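Local coordinates for chloramphenicol acetyltransferase (Bacteroides thetaiotaomicron, PDB 2I9D), which probably transfers an acetyl group from acetyl-CoA to a hydroxyl of chloramphenicol, at residues A[6-10]-A[11-15]; A[136-140]-A[141-145]; A[206-209]-A[210-214]. One frame throughout, in Å; residues are numbered along the deposited sequence.

All three contacts are local, joining residues close along the chain, but their chemistry follows their place in the fold. Contact 1 is a surface turn after strand 5-7, about 23 Å from the chain centre (centre to centre), and combines an indole resting on isoleucines with weak polar bonds. Contact 2 is partly buried and largely backbone chemistry: the end of helix 133-141 and its turn into strand 146-151. Contact 3 lies within one helix, 202-216, with three buried residues and an aromatic-aliphatic core. Contacts 2 and 3 lie on opposite sides of the chain's centre. Contact 1 leads, through Arg15, to Asp201, the residue before the helix that carries contact 3.

Contact 1: residues A[6-10]-A[11-15]; sequences QIIDI and ENWER
Trp13 folds back on Ile8 and Ile10 in a local surface turn that carries the chain from strand 5-7 to helix 16-22. With CG set opposite the backbone N (chi1 -167°), its indole swings toward the preceding residues: Ile8 CG2 lies 3.8 Å from Trp13 CG, and Ile10 CD1 is 3.7 Å from Trp13 CE3. Ile8 slants across the indole, whereas Ile10 runs beside it, pointing the same way. Val80 also touches both isoleucines and the indole, and the Tyr72 ring meets Trp13 with nearly parallel planes. Replacing Trp13 by an alanine would probably open a gap beside both isoleucines and leave Tyr72 without its ring partner. On the polar side Asp9 turns its carboxylate to the next residues; OD1 takes a weak bond from Glu11 N at 3.3 Å. Asn12 ND2 lies improbably close to Asp9 OD2, at 2.5 Å and a strongly bent 120°, so this second, weak bond is doubtful; amide and carboxylate planes are perpendicular. At the end of the turn, Arg15 sits at the N-cap of helix 16-22 and forms a salt bridge with Asp201. His197, the predicted proton acceptor, and Asp201 belong to the HxxxDG signature typical of chloramphenicol acetyltransferases.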
loop_
_atom_site.group_PDB
_atom_site.type_symbol
_atom_site.label_atom_id
_atom_site.label_comp_id
_atom_site.label_asym_id
_atom_site.label_seq_id
_atom_site.Cartn_x
_atom_site.Cartn_y
_atom_site.Cartn_z
ATOM N N GLN A 6 -2.741 28.689 12.688
ATOM C CA GLN A 6 -1.536 29.509 12.857
ATOM C C GLN A 6 -0.564 29.274 11.713
ATOM O O GLN A 6 -0.260 28.133 11.376
ATOM C CB GLN A 6 -0.790 29.168 14.148
ATOM C CG GLN A 6 -1.637 28.973 15.406
ATOM C CD GLN A 6 -0.871 28.228 16.512
ATOM O OE1 GLN A 6 -1.469 27.516 17.334
ATOM N NE2 GLN A 6 0.457 28.383 16.527
ATOM N N ILE A 7 -0.055 30.349 11.125
ATOM C CA ILE A 7 1.094 30.242 10.236
ATOM C C ILE A 7 2.277 29.853 11.127
ATOM O O ILE A 7 2.511 30.466 12.168
ATOM C CB ILE A 7 1.336 31.559 9.432
ATOM C CG1 ILE A 7 0.213 31.800 8.421
ATOM C CG2 ILE A 7 2.619 31.496 8.627
ATOM C CD1 ILE A 7 -1.171 31.969 8.994
ATOM N N ILE A 8 2.982 28.792 10.752
ATOM C CA ILE A 8 4.073 28.288 11.578
ATOM C C ILE A 8 5.368 28.993 11.228
ATOM O O ILE A 8 5.719 29.094 10.053
ATOM C CB ILE A 8 4.196 26.728 11.492
ATOM C CG1 ILE A 8 3.263 26.094 12.521
ATOM C CG2 ILE A 8 5.628 26.234 11.718
ATOM C CD1 ILE A 8 2.470 25.054 11.923
ATOM N N ASP A 9 6.048 29.495 12.261
ATOM C CA ASP A 9 7.396 30.016 12.114
ATOM C C ASP A 9 8.360 28.853 11.885
ATOM O O ASP A 9 8.743 28.145 12.819
ATOM C CB ASP A 9 7.792 30.853 13.345
ATOM C CG ASP A 9 9.239 31.399 13.273
ATOM O OD1 ASP A 9 9.859 31.495 12.172
ATOM O OD2 ASP A 9 9.750 31.734 14.366
ATOM N N ILE A 10 8.738 28.674 10.625
ATOM C CA ILE A 10 9.602 27.578 10.199
ATOM C C ILE A 10 10.963 27.544 10.915
ATOM O O ILE A 10 11.516 26.456 11.129
ATOM C CB ILE A 10 9.797 27.596 8.656
ATOM C CG1 ILE A 10 8.447 27.432 7.929
ATOM C CG2 ILE A 10 10.798 26.523 8.188
ATOM C CD1 ILE A 10 7.676 26.124 8.252
ATOM N N GLU A 11 11.491 28.716 11.290
ATOM C CA GLU A 11 12.827 28.791 11.896
ATOM C C GLU A 11 12.851 28.160 13.276
ATOM O O GLU A 11 13.746 27.388 13.594
ATOM C CB GLU A 11 13.342 30.227 11.941
ATOM C CG GLU A 11 14.729 30.353 11.307
ATOM C CD GLU A 11 14.787 29.721 9.910
ATOM O OE1 GLU A 11 15.656 28.838 9.694
ATOM O OE2 GLU A 11 13.953 30.095 9.041
ATOM N N ASN A 12 11.853 28.482 14.083
ATOM C CA ASN A 12 11.515 27.665 15.237
ATOM C C ASN A 12 10.777 26.417 14.699
ATOM O O ASN A 12 11.073 25.997 13.573
ATOM C CB ASN A 12 10.766 28.530 16.237
ATOM C CG ASN A 12 11.586 29.781 16.621
ATOM O OD1 ASN A 12 12.733 29.675 17.063
ATOM N ND2 ASN A 12 11.020 30.957 16.399
ATOM N N TRP A 13 9.854 25.793 15.418
ATOM C CA TRP A 13 9.268 24.512 14.898
ATOM C C TRP A 13 10.289 23.372 14.853
ATOM O O TRP A 13 11.267 23.395 14.094
ATOM C CB TRP A 13 8.571 24.654 13.518
ATOM C CG TRP A 13 7.700 23.425 13.111
ATOM C CD1 TRP A 13 6.928 22.654 13.945
ATOM C CD2 TRP A 13 7.509 22.881 11.786
ATOM N NE1 TRP A 13 6.296 21.668 13.232
ATOM C CE2 TRP A 13 6.630 21.779 11.908
ATOM C CE3 TRP A 13 8.005 23.208 10.515
ATOM C CZ2 TRP A 13 6.225 21.002 10.803
ATOM C CZ3 TRP A 13 7.601 22.436 9.414
ATOM C CH2 TRP A 13 6.718 21.345 9.571
ATOM N N GLU A 14 10.020 22.366 15.678
ATOM C CA GLU A 14 10.910 21.217 15.846
ATOM C C GLU A 14 11.118 20.386 14.569
ATOM O O GLU A 14 12.138 19.700 14.436
ATOM C CB GLU A 14 10.429 20.338 17.013
ATOM C CG GLU A 14 8.918 20.038 17.059
ATOM C CD GLU A 14 8.525 19.207 18.288
ATOM O OE1 GLU A 14 9.383 19.001 19.183
ATOM O OE2 GLU A 14 7.360 18.760 18.376
ATOM N N ARG A 15 10.175 20.479 13.623
ATOM C CA ARG A 15 10.249 19.690 12.379
ATOM C C ARG A 15 10.738 20.453 11.162
ATOM O O ARG A 15 10.633 19.953 10.044
ATOM C CB ARG A 15 8.915 19.012 12.057
ATOM C CG ARG A 15 8.490 17.938 13.034
ATOM C CD ARG A 15 7.244 17.210 12.503
ATOM N NE ARG A 15 7.537 16.388 11.326
ATOM C CZ ARG A 15 8.070 15.164 11.381
ATOM N NH1 ARG A 15 8.391 14.632 12.564
ATOM N NH2 ARG A 15 8.305 14.471 10.259
#

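Contact 2: residues A[136-140]-A[141-145]; sequences NEEVA and DGDYG
Asp141 N closes the last turn of helix 133-141 on Glu137 O at 2.8 Å, and the chain then leaves the helix through a Schellman motif. Gly142 takes positive phi (68°), a conformation that favours glycine. Asp143 N reaches back to Glu138 O at 2.9 Å, while Gly142 N bonds to Val139 O at 3.1 Å, approaching that oxygen from above its carbonyl plane. A water also donates to Val139 O and sits 2.9 Å from Tyr144 OH, tying the phenol to the same carbonyl.

Glu138 is bent at its second torsion, and its OE1 comes 3.6 Å from Asp143 CB. The two acids run side by side, pointing the same way, with Glu138 OE1 3.9 Å from Asp143 OD2 and the carboxylate planes 83° apart. Both oxygens meet Arg104 NH1 in salt bridges, so the guanidinium probably offsets the closeness of the two negative charges. The other oxygen, Asp143 OD1, accepts from Gly145 N at 3.0 Å from above the carboxylate plane; this Asx turn and the Arg104 bridge together limit the rotation of the acid. Tyr144 has CG opposite its carbonyl carbon (chi1 -61°), which carries the ring back along the helix end until its CE1 edge lies 4.2 Å from Val139 CA.

Around this turn, Arg104 comes from strand 100-105, at one edge of the mixed sheet within this chain. Tyr144 bonds through its backbone N to Tyr83 OH of strand 80-83 and through its O to Arg73 of strand 72-74. Gly145 pairs with Asp87 at the start of strand 87-93, where strand 146-151 begins its parallel run, and Asn136 packs on Phe21 of the second subunit.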
loop_
_atom_site.group_PDB
_atom_site.type_symbol
_atom_site.label_atom_id
_atom_site.label_comp_id
_atom_site.label_asym_id
_atom_site.label_seq_id
_atom_site.Cartn_x
_atom_site.Cartn_y
_atom_site.Cartn_z
ATOM N N ASN A 136 -14.235 19.754 -3.706
ATOM C CA ASN A 136 -13.835 20.877 -4.542
ATOM C C ASN A 136 -14.218 22.216 -3.913
ATOM O O ASN A 136 -13.552 23.230 -4.119
ATOM C CB ASN A 136 -14.315 20.722 -5.996
ATOM C CG ASN A 136 -13.433 19.760 -6.806
ATOM O OD1 ASN A 136 -12.437 19.246 -6.307
ATOM N ND2 ASN A 136 -13.799 19.515 -8.039
ATOM N N GLU A 137 -15.266 22.180 -3.095
ATOM C CA GLU A 137 -15.667 23.299 -2.268
ATOM C C GLU A 137 -14.600 23.645 -1.225
ATOM O O GLU A 137 -14.225 24.808 -1.091
ATOM C CB GLU A 137 -17.011 23.012 -1.611
ATOM C CG GLU A 137 -17.450 24.135 -0.686
ATOM C CD GLU A 137 -18.841 23.928 -0.170
ATOM O OE1 GLU A 137 -19.018 23.134 0.779
ATOM O OE2 GLU A 137 -19.770 24.568 -0.710
ATOM N N GLU A 138 -14.080 22.645 -0.515
ATOM C CA GLU A 138 -13.034 22.899 0.473
ATOM C C GLU A 138 -11.743 23.412 -0.170
ATOM O O GLU A 138 -11.091 24.311 0.373
ATOM C CB GLU A 138 -12.776 21.664 1.354
ATOM C CG GLU A 138 -14.037 21.109 1.971
ATOM C CD GLU A 138 -14.733 22.093 2.933
ATOM O OE1 GLU A 138 -14.173 23.176 3.194
ATOM O OE2 GLU A 138 -15.835 21.772 3.435
ATOM N N VAL A 139 -11.372 22.843 -1.312
ATOM C CA VAL A 139 -10.269 23.396 -2.110
ATOM C C VAL A 139 -10.552 24.832 -2.597
ATOM O O VAL A 139 -9.673 25.710 -2.531
ATOM C CB VAL A 139 -9.881 22.497 -3.328
ATOM C CG1 VAL A 139 -8.807 23.180 -4.164
ATOM C CG2 VAL A 139 -9.403 21.112 -2.848
ATOM N N ALA A 140 -11.760 25.086 -3.092
ATOM C CA ALA A 140 -12.076 26.446 -3.515
ATOM C C ALA A 140 -12.023 27.436 -2.331
ATOM O O ALA A 140 -11.605 28.570 -2.483
ATOM C CB ALA A 140 -13.396 26.500 -4.226
ATOM N N ASP A 141 -12.417 26.970 -1.155
ATOM C CA ASP A 141 -12.323 27.727 0.089
ATOM C C ASP A 141 -10.926 27.874 0.683
ATOM O O ASP A 141 -10.720 28.693 1.583
ATOM C CB ASP A 141 -13.097 26.974 1.130
ATOM C CG ASP A 141 -14.226 27.732 1.655
ATOM O OD1 ASP A 141 -14.133 28.070 2.870
ATOM O OD2 ASP A 141 -15.195 27.962 0.878
ATOM N N GLY A 142 -9.989 27.031 0.257
ATOM C CA GLY A 142 -8.684 26.950 0.915
ATOM C C GLY A 142 -8.761 26.377 2.320
ATOM O O GLY A 142 -7.920 26.682 3.135
ATOM N N ASP A 143 -9.775 25.565 2.624
ATOM C CA ASP A 143 -9.863 24.951 3.950
ATOM C C ASP A 143 -9.312 23.527 3.877
ATOM O O ASP A 143 -9.980 22.610 3.367
ATOM C CB ASP A 143 -11.292 24.981 4.499
ATOM C CG ASP A 143 -11.390 24.512 5.960
ATOM O OD1 ASP A 143 -10.374 24.197 6.600
ATOM O OD2 ASP A 143 -12.513 24.422 6.482
ATOM N N TYR A 144 -8.076 23.353 4.366
ATOM C CA TYR A 144 -7.446 22.029 4.397
ATOM C C TYR A 144 -7.481 21.431 5.816
ATOM O O TYR A 144 -6.858 20.401 6.083
ATOM C CB TYR A 144 -6.012 22.070 3.858
ATOM C CG TYR A 144 -5.864 22.523 2.424
ATOM C CD1 TYR A 144 -6.963 22.587 1.563
ATOM C CD2 TYR A 144 -4.604 22.840 1.911
ATOM C CE1 TYR A 144 -6.826 22.993 0.242
ATOM C CE2 TYR A 144 -4.459 23.250 0.584
ATOM C CZ TYR A 144 -5.586 23.340 -0.230
ATOM O OH TYR A 144 -5.442 23.738 -1.535
ATOM N N GLY A 145 -8.220 22.079 6.711
ATOM C CA GLY A 145 -8.308 21.615 8.099
ATOM C C GLY A 145 -9.306 20.490 8.212
ATOM O O GLY A 145 -10.346 20.597 8.909
HETATM O O HOH W 1 -7.219 25.865 -2.486
#

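Contact 3: residues A[206-209]-A[210-214]; sequences SLFY and KKVED
Phe208 and Val212, one turn apart in helix 202-216, form an i to i+4 CH-pi contact on the inner side of this C-terminal alpha-helix, which packs against the mixed sheet of the CoA-dependent acyltransferase fold. With CG opposite its backbone N (chi1 -177°), Phe208 leans its ring toward the next turn, where Val212 CG2 comes over one face, 4.1 Å from the centroid of the Phe208 ring and 23° off the normal. It sits off-centre, toward the rim, with Phe208 CE2 the closest ring atom at 3.8 Å. The valine places CG1 across from its own N (chi1 169°), which leaves CG2 to lean back along the helix toward the ring. Phe70 stacks on the Phe208 ring, and Ala63 of helix 52-66 touches both Phe208 and Val212.

Several polar side chains lead to neighbouring elements. Tyr209 carries its hydroxyl to Ile191 O on strand 186-196, and its side chain packs on Ile32 and Ser34 of strand 29-37. Glu213, extended beyond CG, meets the backbone N of Glu37 with OE2. Lys211 starts straight and then kinks at its last two torsions, which brings NZ to a salt bridge with Glu66, while its CB rests 3.1 Å from Leu207 O. Lys210 bends sooner, at its second torsion, and its CB stays 3.4 Å from Ser206 O. Ser206 and Tyr209 also pack on Leu155 of the third subunit.

Beneath these side chains runs regular helical bonding, with Lys210 N to Ser206 O at 3.0 Å and Glu213 N to Tyr209 O at 2.9 Å. The Phe208 carbonyl serves both the backbone and the packing: its O accepts from Val212 N at 2.9 Å, and Val212 CG2 lies 3.4 Å from that same Phe208 O.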
loop_
_atom_site.group_PDB
_atom_site.type_symbol
_atom_site.label_atom_id
_atom_site.label_comp_id
_atom_site.label_asym_id
_atom_site.label_seq_id
_atom_site.Cartn_x
_atom_site.Cartn_y
_atom_site.Cartn_z
ATOM N N SER A 206 2.225 5.465 15.141
ATOM C CA SER A 206 2.089 4.564 16.293
ATOM C C SER A 206 1.064 5.095 17.307
ATOM O O SER A 206 0.130 4.386 17.686
ATOM C CB SER A 206 3.452 4.404 16.961
ATOM O OG SER A 206 3.607 3.131 17.503
ATOM N N LEU A 207 1.223 6.361 17.712
ATOM C CA LEU A 207 0.283 7.021 18.637
ATOM C C LEU A 207 -1.102 7.187 18.072
ATOM O O LEU A 207 -2.086 7.065 18.812
ATOM C CB LEU A 207 0.758 8.434 19.019
ATOM C CG LEU A 207 2.149 8.763 19.525
ATOM C CD1 LEU A 207 2.170 10.242 19.934
ATOM C CD2 LEU A 207 2.573 7.840 20.698
ATOM N N PHE A 208 -1.197 7.522 16.777
ATOM C CA PHE A 208 -2.518 7.574 16.111
ATOM C C PHE A 208 -3.298 6.266 16.241
ATOM O O PHE A 208 -4.419 6.251 16.744
ATOM C CB PHE A 208 -2.383 7.967 14.638
ATOM C CG PHE A 208 -3.695 8.099 13.927
ATOM C CD1 PHE A 208 -4.384 9.311 13.939
ATOM C CD2 PHE A 208 -4.223 7.026 13.224
ATOM C CE1 PHE A 208 -5.591 9.451 13.269
ATOM C CE2 PHE A 208 -5.434 7.137 12.548
ATOM C CZ PHE A 208 -6.128 8.359 12.582
ATOM N N TYR A 209 -2.705 5.170 15.791
ATOM C CA TYR A 209 -3.354 3.868 15.859
ATOM C C TYR A 209 -3.649 3.381 17.297
ATOM O O TYR A 209 -4.734 2.831 17.564
ATOM C CB TYR A 209 -2.521 2.826 15.089
ATOM C CG TYR A 209 -2.678 2.916 13.577
ATOM C CD1 TYR A 209 -1.650 3.428 12.769
ATOM C CD2 TYR A 209 -3.862 2.488 12.950
ATOM C CE1 TYR A 209 -1.793 3.495 11.396
ATOM C CE2 TYR A 209 -4.007 2.571 11.558
ATOM C CZ TYR A 209 -2.972 3.077 10.796
ATOM O OH TYR A 209 -3.109 3.138 9.434
ATOM N N LYS A 210 -2.680 3.572 18.208
ATOM C CA LYS A 210 -2.891 3.303 19.630
ATOM C C LYS A 210 -4.138 4.055 20.095
ATOM O O LYS A 210 -5.061 3.460 20.657
ATOM C CB LYS A 210 -1.655 3.706 20.455
ATOM C CG LYS A 210 -1.763 3.442 21.949
ATOM C CD LYS A 210 -1.777 1.935 22.241
ATOM C CE LYS A 210 -1.982 1.609 23.757
ATOM N NZ LYS A 210 -2.123 0.112 23.971
ATOM N N LYS A 211 -4.180 5.350 19.800
ATOM C CA LYS A 211 -5.301 6.217 20.165
ATOM C C LYS A 211 -6.663 5.781 19.572
ATOM O O LYS A 211 -7.647 5.686 20.296
ATOM C CB LYS A 211 -4.957 7.649 19.789
ATOM C CG LYS A 211 -5.718 8.712 20.562
ATOM C CD LYS A 211 -5.180 10.115 20.245
ATOM C CE LYS A 211 -4.052 10.546 21.202
ATOM N NZ LYS A 211 -4.607 10.951 22.518
ATOM N N VAL A 212 -6.714 5.474 18.272
ATOM C CA VAL A 212 -7.949 4.966 17.661
ATOM C C VAL A 212 -8.432 3.659 18.321
ATOM O O VAL A 212 -9.619 3.513 18.635
ATOM C CB VAL A 212 -7.779 4.756 16.132
ATOM C CG1 VAL A 212 -8.972 3.970 15.527
ATOM C CG2 VAL A 212 -7.593 6.085 15.446
ATOM N N GLU A 213 -7.513 2.714 18.515
ATOM C CA GLU A 213 -7.864 1.441 19.140
ATOM C C GLU A 213 -8.404 1.616 20.573
ATOM O O GLU A 213 -9.415 1.016 20.917
ATOM C CB GLU A 213 -6.685 0.463 19.121
ATOM C CG GLU A 213 -7.040 -0.921 19.652
ATOM C CD GLU A 213 -5.908 -1.902 19.475
ATOM O OE1 GLU A 213 -4.965 -1.857 20.288
ATOM O OE2 GLU A 213 -5.951 -2.716 18.530
ATOM N N ASP A 214 -7.747 2.450 21.379
ATOM C CA ASP A 214 -8.236 2.784 22.727
ATOM C C ASP A 214 -9.716 3.186 22.733
ATOM O O ASP A 214 -10.435 2.769 23.632
ATOM C CB ASP A 214 -7.391 3.881 23.427
ATOM C CG ASP A 214 -5.982 3.403 23.835
ATOM O OD1 ASP A 214 -5.713 2.165 23.816
ATOM O OD2 ASP A 214 -5.129 4.285 24.162
#